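Putative exported protein (Peptoclostridium difficile, PDB 5TTA) is of unknown function but, as a putative exported protein with a signal sequence and an alpha/beta fold, probably acts outside the cytoplasm. Local coordinates at residues 39-44 against 70-75; 89-94 against 201-206; 96-99 against 103-106; 208-213 against 219-224. All coordinates share one frame; numbering follows the deposited sequence.

Three of the four contacts bear on the antiparallel five-stranded sheet built round strands 72-82 and 205-215. Contacts 1 and 4 lie 8 Å apart between centres and touch directly: Pro40 CD of contact 1 sits 3.5 Å from Trp221 CD2 of contact 4, and Leu41 O lies 3.5 Å from Val210 CG2. Contact 2, 24 Å from contact 1 between centres, packs against the turn that leads into strand 205-215, the strand whose later residues carry the hairpin of contact 4. Contact 3 is the outlying one, with its centre 19 Å from that of contact 2 and about 32 Å from that of contact 4. No active site is known.

Contact 1 of 4, residues 39-44 against 70-75; sequences IPLFIN and KAIMDY
Leu41 reaches across to Ile72 and Tyr75 with a different methyl for each, and both pairs of side chains meet at a slant. The first torsion of Leu41 sets CG opposite its own N (chi1 -180°), which carries the fork of the side chain across the gap between the two backbones. CD1 then rests 4.1 Å from Ile72 CD1, the far end of the isoleucine chain, whereas CD2 packs 3.8 Å from Tyr75 CB and comes nearly as close to the ring, with 3.9 Å to Tyr75 CD2. The same Ile72 CD1 also approaches Pro40 O at 3.9 Å, a carbonyl that has a weak hydrogen bond to Ser67. The backbones stay well separated, with 8.3 Å between Leu41 CA and Ile72 CA. Here strand 41-50, an outer strand of the three-stranded antiparallel sheet, faces strand 72-82 of the five-stranded one, and the contact is buried apolar packing of sheet on sheet. Phe215 of strand 205-215 touches both Pro40 and Ile72. On strand 72-82 a classic beta bulge places Met73, a selenomethionine, and Asp74 opposite Thr214. Asp74 OD1 accepts the N-H of Tyr75 from above its carboxylate plane, while OD2 forms a salt bridge with Arg135. The hydroxyl of Tyr75 is hydrogen-bonded to Asp186 of strand 183-189.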
loop_
_atom_site.group_PDB
_atom_site.type_symbol
_atom_site.label_atom_id
_atom_site.label_comp_id
_atom_site.label_asym_id
_atom_site.label_seq_id
_atom_site.Cartn_x
_atom_site.Cartn_y
_atom_site.Cartn_z
ATOM N N ILE A 39 15.488 20.236 -20.626
ATOM C CA ILE A 39 14.500 19.205 -20.333
ATOM C C ILE A 39 15.210 18.088 -19.572
ATOM O O ILE A 39 16.231 17.560 -20.046
ATOM C CB ILE A 39 13.815 18.710 -21.615
ATOM C CG1 ILE A 39 12.974 19.826 -22.259
ATOM C CG2 ILE A 39 12.855 17.599 -21.292
ATOM C CD1 ILE A 39 13.736 20.924 -23.020
ATOM N N PRO A 40 14.749 17.742 -18.365
ATOM C CA PRO A 40 15.452 16.716 -17.575
ATOM C C PRO A 40 15.178 15.293 -18.048
ATOM O O PRO A 40 15.926 14.375 -17.681
ATOM C CB PRO A 40 14.921 16.953 -16.153
ATOM C CG PRO A 40 13.522 17.488 -16.372
ATOM C CD PRO A 40 13.653 18.378 -17.603
ATOM N N LEU A 41 14.121 15.060 -18.815
ATOM C CA LEU A 41 13.768 13.720 -19.288
ATOM C C LEU A 41 13.671 13.789 -20.803
ATOM O O LEU A 41 12.819 14.504 -21.338
ATOM C CB LEU A 41 12.451 13.244 -18.672
ATOM C CG LEU A 41 11.937 11.861 -19.059
ATOM C CD1 LEU A 41 12.974 10.782 -18.643
ATOM C CD2 LEU A 41 10.614 11.601 -18.367
ATOM N N PHE A 42 14.557 13.081 -21.490
ATOM C CA PHE A 42 14.697 13.184 -22.934
ATOM C C PHE A 42 13.954 12.052 -23.607
ATOM O O PHE A 42 14.190 10.883 -23.290
ATOM C CB PHE A 42 16.165 13.119 -23.356
ATOM C CG PHE A 42 16.404 13.571 -24.763
ATOM C CD1 PHE A 42 16.554 12.661 -25.790
ATOM C CD2 PHE A 42 16.500 14.929 -25.055
ATOM C CE1 PHE A 42 16.790 13.087 -27.093
ATOM C CE2 PHE A 42 16.727 15.366 -26.353
ATOM C CZ PHE A 42 16.872 14.440 -27.375
ATOM N N ILE A 43 13.090 12.379 -24.561
ATOM C CA ILE A 43 12.422 11.326 -25.316
ATOM C C ILE A 43 13.227 11.098 -26.586
ATOM O O ILE A 43 13.229 11.928 -27.497
ATOM C CB ILE A 43 10.956 11.654 -25.623
ATOM C CG1 ILE A 43 10.178 11.787 -24.326
ATOM C CG2 ILE A 43 10.339 10.518 -26.481
ATOM C CD1 ILE A 43 8.713 12.107 -24.529
ATOM N N ASN A 44 13.906 9.955 -26.652
ATOM C CA ASN A 44 14.686 9.595 -27.831
ATOM C C ASN A 44 13.812 9.151 -28.990
ATOM O O ASN A 44 14.181 9.377 -30.153
ATOM C CB ASN A 44 15.680 8.479 -27.480
ATOM C CG ASN A 44 16.626 8.900 -26.391
ATOM O OD1 ASN A 44 17.421 9.822 -26.583
ATOM N ND2 ASN A 44 16.520 8.268 -25.225
ATOM N N LYS A 70 19.448 14.273 -11.167
ATOM C CA LYS A 70 18.552 13.837 -10.114
ATOM C C LYS A 70 17.752 12.639 -10.588
ATOM O O LYS A 70 17.390 12.554 -11.767
ATOM C CB LYS A 70 17.595 14.962 -9.707
ATOM C CG LYS A 70 18.288 16.204 -9.170
ATOM C CD LYS A 70 17.259 17.303 -8.912
ATOM C CE LYS A 70 17.010 18.148 -10.160
ATOM N NZ LYS A 70 16.042 19.264 -9.920
ATOM N N ALA A 71 17.492 11.715 -9.663
ATOM C CA ALA A 71 16.636 10.572 -9.953
ATOM C C ALA A 71 15.192 11.019 -10.168
ATOM O O ALA A 71 14.680 11.871 -9.440
ATOM C CB ALA A 71 16.705 9.574 -8.807
ATOM N N ILE A 72 14.522 10.411 -11.145
ATOM C CA ILE A 72 13.158 10.783 -11.523
ATOM C C ILE A 72 12.182 9.748 -10.961
ATOM O O ILE A 72 12.182 8.581 -11.376
ATOM C CB ILE A 72 13.024 10.920 -13.047
ATOM C CG1 ILE A 72 13.764 12.190 -13.519
ATOM C CG2 ILE A 72 11.535 10.944 -13.478
ATOM C CD1 ILE A 72 13.985 12.269 -15.014
HETATM N N MSE A 73 11.344 10.175 -10.015
HETATM C CA MSE A 73 10.415 9.251 -9.375
HETATM C C MSE A 73 9.050 9.196 -10.058
HETATM O O MSE A 73 8.342 8.208 -9.887
HETATM C CB MSE A 73 10.247 9.594 -7.884
HETATM C CG MSE A 73 9.225 10.653 -7.556
HETATM SE SE MSE A 73 9.154 10.967 -5.618
HETATM C CE MSE A 73 8.422 9.308 -5.094
ATOM N N ASP A 74 8.664 10.228 -10.827
ATOM C CA ASP A 74 7.395 10.189 -11.544
ATOM C C ASP A 74 7.493 11.079 -12.779
ATOM O O ASP A 74 8.364 11.940 -12.881
ATOM C CB ASP A 74 6.215 10.619 -10.627
ATOM C CG ASP A 74 4.834 10.175 -11.158
ATOM O OD1 ASP A 74 4.742 9.410 -12.147
ATOM O OD2 ASP A 74 3.820 10.604 -10.574
ATOM N N TYR A 75 6.636 10.818 -13.757
ATOM C CA TYR A 75 6.583 11.673 -14.938
ATOM C C TYR A 75 5.167 11.662 -15.477
ATOM O O TYR A 75 4.350 10.816 -15.116
ATOM C CB TYR A 75 7.600 11.251 -16.035
ATOM C CG TYR A 75 7.437 9.834 -16.578
ATOM C CD1 TYR A 75 6.262 9.437 -17.235
ATOM C CD2 TYR A 75 8.474 8.918 -16.493
ATOM C CE1 TYR A 75 6.112 8.153 -17.740
ATOM C CE2 TYR A 75 8.345 7.643 -17.002
ATOM C CZ TYR A 75 7.167 7.263 -17.626
ATOM O OH TYR A 75 7.051 5.978 -18.126
#

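Contact 2 of 4, residues 89-94 against 201-206; sequences LELYWD and HGVKYI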
loop_
_atom_site.group_PDB
_atom_site.type_symbol
_atom_site.label_atom_id
_atom_site.label_comp_id
_atom_site.label_asym_id
_atom_site.label_seq_id
_atom_site.Cartn_x
_atom_site.Cartn_y
_atom_site.Cartn_z
ATOM N N LEU A 89 -5.263 10.522 -35.260
ATOM C CA LEU A 89 -6.124 9.386 -34.922
ATOM C C LEU A 89 -6.619 9.501 -33.492
ATOM O O LEU A 89 -5.830 9.785 -32.579
ATOM C CB LEU A 89 -5.385 8.051 -35.094
ATOM C CG LEU A 89 -4.975 7.730 -36.524
ATOM C CD1 LEU A 89 -4.016 6.535 -36.518
ATOM C CD2 LEU A 89 -6.207 7.432 -37.333
ATOM N N GLU A 90 -7.918 9.255 -33.294
ATOM C CA GLU A 90 -8.468 9.071 -31.956
ATOM C C GLU A 90 -8.359 7.598 -31.586
ATOM O O GLU A 90 -8.850 6.736 -32.328
ATOM C CB GLU A 90 -9.932 9.493 -31.881
ATOM C CG GLU A 90 -10.166 10.964 -32.042
ATOM C CD GLU A 90 -11.629 11.324 -31.872
ATOM O OE1 GLU A 90 -12.046 11.624 -30.730
ATOM O OE2 GLU A 90 -12.357 11.289 -32.883
ATOM N N LEU A 91 -7.745 7.321 -30.434
ATOM C CA LEU A 91 -7.525 5.959 -29.962
ATOM C C LEU A 91 -8.211 5.684 -28.631
ATOM O O LEU A 91 -8.389 6.573 -27.806
ATOM C CB LEU A 91 -6.015 5.666 -29.771
ATOM C CG LEU A 91 -5.143 5.861 -31.014
ATOM C CD1 LEU A 91 -3.720 5.398 -30.682
ATOM C CD2 LEU A 91 -5.689 5.067 -32.180
ATOM N N TYR A 92 -8.577 4.412 -28.426
ATOM C CA TYR A 92 -8.701 3.850 -27.086
ATOM C C TYR A 92 -7.292 3.471 -26.623
ATOM O O TYR A 92 -6.851 2.322 -26.747
ATOM C CB TYR A 92 -9.637 2.639 -27.097
ATOM C CG TYR A 92 -11.075 2.963 -27.429
ATOM C CD1 TYR A 92 -11.901 3.594 -26.502
ATOM C CD2 TYR A 92 -11.615 2.616 -28.665
ATOM C CE1 TYR A 92 -13.227 3.872 -26.793
ATOM C CE2 TYR A 92 -12.961 2.891 -28.968
ATOM C CZ TYR A 92 -13.751 3.517 -28.021
ATOM O OH TYR A 92 -15.063 3.811 -28.297
ATOM N N TRP A 93 -6.569 4.472 -26.082
ATOM C CA TRP A 93 -5.127 4.340 -25.875
ATOM C C TRP A 93 -4.768 3.230 -24.894
ATOM O O TRP A 93 -3.732 2.570 -25.056
ATOM C CB TRP A 93 -4.536 5.649 -25.345
ATOM C CG TRP A 93 -4.393 6.715 -26.386
ATOM C CD1 TRP A 93 -5.352 7.608 -26.806
ATOM C CD2 TRP A 93 -3.215 6.990 -27.144
ATOM N NE1 TRP A 93 -4.816 8.438 -27.782
ATOM C CE2 TRP A 93 -3.504 8.085 -27.992
ATOM C CE3 TRP A 93 -1.924 6.429 -27.165
ATOM C CZ2 TRP A 93 -2.554 8.613 -28.890
ATOM C CZ3 TRP A 93 -0.977 6.946 -28.034
ATOM C CH2 TRP A 93 -1.292 8.050 -28.892
ATOM N N ASP A 94 -5.536 3.091 -23.813
ATOM C CA ASP A 94 -5.268 2.097 -22.776
ATOM C C ASP A 94 -6.275 0.946 -22.792
ATOM O O ASP A 94 -6.555 0.356 -21.745
ATOM C CB ASP A 94 -5.224 2.753 -21.392
ATOM C CG ASP A 94 -6.468 3.569 -21.064
ATOM O OD1 ASP A 94 -7.463 3.522 -21.826
ATOM O OD2 ASP A 94 -6.463 4.267 -20.012
ATOM N N HIS A 201 -0.945 -2.266 -38.224
ATOM C CA HIS A 201 -1.379 -1.305 -37.220
ATOM C C HIS A 201 -1.742 -0.002 -37.924
ATOM O O HIS A 201 -0.930 0.529 -38.686
ATOM C CB HIS A 201 -0.292 -1.061 -36.176
ATOM C CG HIS A 201 -0.832 -0.724 -34.824
ATOM N ND1 HIS A 201 -1.671 0.347 -34.606
ATOM C CD2 HIS A 201 -0.681 -1.334 -33.627
ATOM C CE1 HIS A 201 -2.012 0.383 -33.330
ATOM N NE2 HIS A 201 -1.414 -0.616 -32.712
ATOM N N GLY A 202 -2.950 0.513 -37.663
ATOM C CA GLY A 202 -3.354 1.760 -38.294
ATOM C C GLY A 202 -2.499 2.936 -37.864
ATOM O O GLY A 202 -2.409 3.945 -38.577
ATOM N N VAL A 203 -1.897 2.844 -36.688
ATOM C CA VAL A 203 -1.026 3.898 -36.174
ATOM C C VAL A 203 0.341 3.749 -36.824
ATOM O O VAL A 203 0.989 2.709 -36.685
ATOM C CB VAL A 203 -0.908 3.835 -34.647
ATOM C CG1 VAL A 203 0.156 4.822 -34.168
ATOM C CG2 VAL A 203 -2.239 4.106 -33.979
ATOM N N LYS A 204 0.783 4.791 -37.532
ATOM C CA LYS A 204 2.087 4.797 -38.178
ATOM C C LYS A 204 3.108 5.611 -37.404
ATOM O O LYS A 204 4.295 5.265 -37.399
ATOM C CB LYS A 204 1.954 5.350 -39.610
ATOM C CG LYS A 204 3.232 5.364 -40.431
ATOM C CD LYS A 204 3.780 3.967 -40.674
ATOM C CE LYS A 204 4.599 3.917 -41.959
ATOM N NZ LYS A 204 5.895 4.609 -41.810
ATOM N N TYR A 205 2.666 6.657 -36.715
ATOM C CA TYR A 205 3.564 7.540 -36.004
ATOM C C TYR A 205 2.966 7.896 -34.663
ATOM O O TYR A 205 1.766 8.170 -34.550
ATOM C CB TYR A 205 3.817 8.853 -36.792
ATOM C CG TYR A 205 4.253 8.689 -38.229
ATOM C CD1 TYR A 205 5.613 8.536 -38.554
ATOM C CD2 TYR A 205 3.331 8.770 -39.270
ATOM C CE1 TYR A 205 6.024 8.419 -39.863
ATOM C CE2 TYR A 205 3.733 8.668 -40.587
ATOM C CZ TYR A 205 5.081 8.488 -40.880
ATOM O OH TYR A 205 5.474 8.367 -42.188
ATOM N N ILE A 206 3.820 7.921 -33.661
ATOM C CA ILE A 206 3.479 8.411 -32.338
ATOM C C ILE A 206 4.456 9.529 -32.035
ATOM O O ILE A 206 5.667 9.349 -32.193
ATOM C CB ILE A 206 3.557 7.284 -31.297
ATOM C CG1 ILE A 206 2.481 6.236 -31.625
ATOM C CG2 ILE A 206 3.423 7.835 -29.885
ATOM C CD1 ILE A 206 2.585 5.050 -30.781
#
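A single methyl, Val203 CG2, takes the ends of two leucines: Leu91 CD1 lies 3.8 Å from it and Leu89 CD1 3.9 Å. This is apolar packing between the stretch that leaves the short edge strand 88-89 and the turn leading into strand 205-215; both strands pair with strand 72-82 in the antiparallel five-stranded sheet. Each leucine meets the valine obliquely. Leu91 brings its second branch close as well, with CD2 4.0 Å from Val203 CG2, so the valine methyl sits against the fork of that side chain, while Leu89 uses CD1 alone. That CD1 also packs 3.7 Å from Gly202 O, the carbonyl just before the valine. On Val203, CG2 lies anti to the carbonyl carbon and beside the backbone N (chi1 172°), and from there it meets both leucines. Val203 also touches Ile48 of strand 41-50, as do Ile206 and His201. The turn is braced within itself by Val203 N, which donates to His201 ND1 over 3.3 Å, the N lying 16° out of the imidazole plane; His201 NE2 is bonded to Leu190 O, giving both ring nitrogens a partner. On the loop side Trp93 is held by NE1 to Ser129 O, and its indole passes beneath Leu91, whose CD1 stands 3.7 Å above the ring plane, over its centre.

Contact 3 of 4, residues 96-99 against 103-106; sequences QNVA and EVGS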
loop_
_atom_site.group_PDB
_atom_site.type_symbol
_atom_site.label_atom_id
_atom_site.label_comp_id
_atom_site.label_asym_id
_atom_site.label_seq_id
_atom_site.Cartn_x
_atom_site.Cartn_y
_atom_site.Cartn_z
ATOM N N GLN A 96 -7.804 -2.755 -23.059
ATOM C CA GLN A 96 -7.348 -4.094 -22.711
ATOM C C GLN A 96 -7.727 -5.090 -23.801
ATOM O O GLN A 96 -8.699 -4.900 -24.535
ATOM C CB GLN A 96 -7.953 -4.558 -21.386
ATOM C CG GLN A 96 -7.638 -3.676 -20.191
ATOM C CD GLN A 96 -8.255 -4.211 -18.911
ATOM O OE1 GLN A 96 -7.577 -4.866 -18.114
ATOM N NE2 GLN A 96 -9.549 -3.939 -18.705
ATOM N N ASN A 97 -6.953 -6.164 -23.892
ATOM C CA ASN A 97 -7.230 -7.197 -24.870
ATOM C C ASN A 97 -8.353 -8.080 -24.349
ATOM O O ASN A 97 -8.527 -8.240 -23.140
ATOM C CB ASN A 97 -5.972 -8.027 -25.148
ATOM C CG ASN A 97 -5.395 -8.666 -23.890
ATOM O OD1 ASN A 97 -4.943 -7.984 -22.971
ATOM N ND2 ASN A 97 -5.421 -9.984 -23.842
ATOM N N VAL A 98 -9.115 -8.643 -25.270
ATOM C CA VAL A 98 -10.165 -9.601 -24.938
ATOM C C VAL A 98 -9.803 -10.937 -25.572
ATOM O O VAL A 98 -9.189 -10.983 -26.642
ATOM C CB VAL A 98 -11.549 -9.102 -25.420
ATOM C CG1 VAL A 98 -12.660 -10.056 -24.996
ATOM C CG2 VAL A 98 -11.823 -7.686 -24.889
ATOM N N ALA A 99 -10.163 -12.026 -24.892
ATOM C CA ALA A 99 -9.918 -13.389 -25.355
ATOM C C ALA A 99 -11.220 -14.053 -25.788
ATOM O O ALA A 99 -12.320 -13.574 -25.497
ATOM C CB ALA A 99 -9.244 -14.231 -24.260
ATOM N N GLU A 103 -12.325 -13.433 -21.483
ATOM C CA GLU A 103 -11.377 -12.935 -20.500
ATOM C C GLU A 103 -10.738 -11.636 -20.998
ATOM O O GLU A 103 -10.355 -11.522 -22.164
ATOM C CB GLU A 103 -10.297 -13.974 -20.231
ATOM C CG GLU A 103 -9.596 -13.761 -18.913
ATOM C CD GLU A 103 -10.554 -13.876 -17.745
ATOM O OE1 GLU A 103 -11.461 -14.737 -17.809
ATOM O OE2 GLU A 103 -10.405 -13.105 -16.767
ATOM N N VAL A 104 -10.602 -10.662 -20.099
ATOM C CA VAL A 104 -10.068 -9.344 -20.438
ATOM C C VAL A 104 -8.738 -9.156 -19.729
ATOM O O VAL A 104 -8.645 -9.346 -18.509
ATOM C CB VAL A 104 -11.059 -8.235 -20.052
ATOM C CG1 VAL A 104 -10.475 -6.828 -20.380
ATOM C CG2 VAL A 104 -12.404 -8.475 -20.746
ATOM N N GLY A 105 -7.711 -8.779 -20.489
ATOM C CA GLY A 105 -6.457 -8.385 -19.888
ATOM C C GLY A 105 -5.583 -9.511 -19.392
ATOM O O GLY A 105 -4.650 -9.252 -18.620
ATOM N N SER A 106 -5.846 -10.746 -19.793
ATOM C CA SER A 106 -5.009 -11.859 -19.375
ATOM C C SER A 106 -4.024 -12.239 -20.476
ATOM O O SER A 106 -4.142 -11.828 -21.636
ATOM C CB SER A 106 -5.871 -13.064 -18.978
ATOM O OG SER A 106 -6.281 -12.955 -17.627
HETATM O O HOH W 1 -2.811 -7.833 -20.955
#
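Gly105 N donates to Asn97 O over 2.8 Å, and the same carbonyl oxygen receives a CA-H contact from Val104 CA at 3.3 Å. The pattern recurs two residues on, beyond the Val98-Val104 bridge: Glu103 O accepts the N-H of Ala99, again over 2.8 Å and in the carbonyl plane, and is approached by Val98 CA. Between these two bonds Val98 and Val104 form a single backbone bridge, their CA atoms 4.5 Å apart. Asn97 adds its side chain to the backbone bonds. With CG between the backbone N and the carbonyl carbon (chi1 57°), its amide folds over toward Gly105 and Ser106, where ND2 donates to Ser106 O at 3.1 Å. That bond is nearly straight (167°), lies in the carbonyl plane and almost in the amide plane as well, which should fix the rotation of the amide group. The other amide atom, OD1, accepts from a water that also reaches Gly105 O weakly. Gln96 and Val104 cross at about a right angle, and Val104 CG1 packs 3.5 Å from both Gln96 CB and Gln96 NE2. The positive phi of Gly105 (77°) turns the chain out of the strand conformation just after the bridge, and Gln96 OE1 lies 4.1 Å from Gly105 CA, where a side chain would be crowded. Strand 96-98 also pairs with strand 121-123, and Tyr116 touches both Ala99 and Glu103. Joined by three residues, the two runs make a tight antiparallel reversal with one isolated beta bridge, beside the two-stranded sheet of 96-98 and 121-123.

Contact 4 of 4, residues 208-213 against 219-224; sequences SCVKQV and SVWKNS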
loop_
_atom_site.group_PDB
_atom_site.type_symbol
_atom_site.label_atom_id
_atom_site.label_comp_id
_atom_site.label_asym_id
_atom_site.label_seq_id
_atom_site.Cartn_x
_atom_site.Cartn_y
_atom_site.Cartn_z
ATOM N N SER A 208 5.466 12.434 -28.999
ATOM C CA SER A 208 5.292 12.571 -27.564
ATOM C C SER A 208 5.929 13.849 -27.034
ATOM O O SER A 208 6.756 14.499 -27.699
ATOM C CB SER A 208 5.862 11.363 -26.821
ATOM O OG SER A 208 5.418 10.158 -27.448
ATOM N N CYS A 209 5.502 14.220 -25.827
ATOM C CA CYS A 209 6.055 15.395 -25.157
ATOM C C CYS A 209 5.954 15.175 -23.658
ATOM O O CYS A 209 4.892 14.774 -23.163
ATOM C CB CYS A 209 5.302 16.674 -25.565
ATOM S SG CYS A 209 5.967 18.239 -24.900
ATOM N N VAL A 210 7.055 15.443 -22.953
ATOM C CA VAL A 210 7.063 15.430 -21.496
ATOM C C VAL A 210 6.227 16.593 -20.994
ATOM O O VAL A 210 6.448 17.740 -21.401
ATOM C CB VAL A 210 8.492 15.542 -20.961
ATOM C CG1 VAL A 210 8.474 15.621 -19.432
ATOM C CG2 VAL A 210 9.355 14.355 -21.449
ATOM N N LYS A 211 5.265 16.300 -20.123
ATOM C CA LYS A 211 4.422 17.326 -19.518
ATOM C C LYS A 211 5.041 17.816 -18.218
ATOM O O LYS A 211 5.183 19.021 -18.005
ATOM C CB LYS A 211 3.006 16.769 -19.306
ATOM C CG LYS A 211 1.988 17.712 -18.631
ATOM C CD LYS A 211 0.596 17.054 -18.653
ATOM C CE LYS A 211 -0.502 17.955 -18.056
ATOM N NZ LYS A 211 -0.486 17.943 -16.569
ATOM N N GLN A 212 5.465 16.899 -17.365
ATOM C CA GLN A 212 6.178 17.256 -16.143
ATOM C C GLN A 212 6.938 16.036 -15.636
ATOM O O GLN A 212 6.690 14.903 -16.059
ATOM C CB GLN A 212 5.220 17.763 -15.062
ATOM C CG GLN A 212 4.197 16.742 -14.576
ATOM C CD GLN A 212 3.435 17.261 -13.355
ATOM O OE1 GLN A 212 2.733 18.259 -13.434
ATOM N NE2 GLN A 212 3.604 16.596 -12.223
ATOM N N VAL A 213 7.843 16.274 -14.693
ATOM C CA VAL A 213 8.524 15.180 -13.995
ATOM C C VAL A 213 8.635 15.547 -12.526
ATOM O O VAL A 213 8.638 16.726 -12.151
ATOM C CB VAL A 213 9.931 14.809 -14.544
ATOM C CG1 VAL A 213 9.963 14.614 -16.078
ATOM C CG2 VAL A 213 10.995 15.756 -14.069
ATOM N N SER A 219 10.683 17.637 -5.727
ATOM C CA SER A 219 10.518 18.783 -6.614
ATOM C C SER A 219 9.919 18.373 -7.966
ATOM O O SER A 219 10.115 17.255 -8.454
ATOM C CB SER A 219 11.857 19.502 -6.800
ATOM O OG SER A 219 12.813 18.665 -7.419
ATOM N N VAL A 220 9.169 19.299 -8.567
ATOM C CA VAL A 220 8.392 19.061 -9.783
ATOM C C VAL A 220 8.855 20.048 -10.850
ATOM O O VAL A 220 8.834 21.261 -10.623
ATOM C CB VAL A 220 6.878 19.209 -9.527
ATOM C CG1 VAL A 220 6.071 19.010 -10.824
ATOM C CG2 VAL A 220 6.430 18.226 -8.424
ATOM N N TRP A 221 9.307 19.527 -11.992
ATOM C CA TRP A 221 9.620 20.322 -13.169
ATOM C C TRP A 221 8.473 20.209 -14.164
ATOM O O TRP A 221 8.029 19.102 -14.493
ATOM C CB TRP A 221 10.931 19.858 -13.811
ATOM C CG TRP A 221 11.257 20.561 -15.097
ATOM C CD1 TRP A 221 11.993 21.722 -15.247
ATOM C CD2 TRP A 221 10.891 20.154 -16.421
ATOM N NE1 TRP A 221 12.083 22.051 -16.574
ATOM C CE2 TRP A 221 11.416 21.109 -17.315
ATOM C CE3 TRP A 221 10.163 19.086 -16.937
ATOM C CZ2 TRP A 221 11.240 21.019 -18.699
ATOM C CZ3 TRP A 221 9.999 18.997 -18.316
ATOM C CH2 TRP A 221 10.529 19.952 -19.175
ATOM N N LYS A 222 7.983 21.345 -14.628
ATOM C CA LYS A 222 6.915 21.377 -15.616
ATOM C C LYS A 222 7.449 21.943 -16.920
ATOM O O LYS A 222 8.231 22.898 -16.919
ATOM C CB LYS A 222 5.738 22.223 -15.137
ATOM C CG LYS A 222 4.985 21.619 -14.008
ATOM C CD LYS A 222 3.832 22.509 -13.578
ATOM C CE LYS A 222 3.253 22.035 -12.271
ATOM N NZ LYS A 222 2.058 22.849 -11.909
ATOM N N ASN A 223 7.022 21.347 -18.030
ATOM C CA ASN A 223 7.461 21.772 -19.353
ATOM C C ASN A 223 6.665 23.010 -19.785
ATOM O O ASN A 223 5.487 22.910 -20.119
ATOM C CB ASN A 223 7.293 20.624 -20.342
ATOM C CG ASN A 223 7.907 20.934 -21.677
ATOM O OD1 ASN A 223 8.416 22.038 -21.901
ATOM N ND2 ASN A 223 7.906 19.951 -22.571
ATOM N N SER A 224 7.300 24.184 -19.768
ATOM C CA SER A 224 6.571 25.398 -20.120
ATOM C C SER A 224 6.139 25.414 -21.585
ATOM O O SER A 224 5.196 26.136 -21.931
ATOM C CB SER A 224 7.412 26.639 -19.768
ATOM O OG SER A 224 8.666 26.663 -20.437
#
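Strands 208-213 and 220-222 run antiparallel, their axes 4.7 Å apart at an angle of 161°, with Val213 and Trp221 as a hydrogen-bonded pair and Gln212 and Lys222 as the non-hydrogen-bonded pair beside it. Val213 N donates to Trp221 O over 2.8 Å, and Trp221 N returns a bond to Val213 O. Further along, Asn223 N reaches Lys211 O in a nearly linear bond (174°). The indole of Trp221 is directed away from its own N-H (chi1 175°) and so comes to lie along strand 208-213: Val210 CG1 meets the ring at its edge, in plane, 3.9 Å from CZ3, while Val213 CG2 packs on Trp221 CB. Pro40 and Ile39 also touch this tryptophan. The two strands form a beta hairpin at the rim of the five-stranded antiparallel sheet, in which strand 205-215 pairs with strand 72-82 on its other edge; there a classic beta bulge sets Lys211 and Gln212 against Glu76, and Lys211 NZ forms a salt bridge with that glutamate. On the sheet face away from the tryptophan, Gln212 and Lys222 run alongside each other in the same direction, with Gln212 OE1 4.0 Å from Lys222 CE. Gln212 NE2 passes 3.7 Å from Val220 CG1. Where the strand pairing ends, Asn223 continues it with its side chain: ND2 donates to Val210 O over 2.9 Å, within both the amide plane and the carbonyl plane, and OD1 accepts the backbone N-H of Ala225, ahead of helix 226-233.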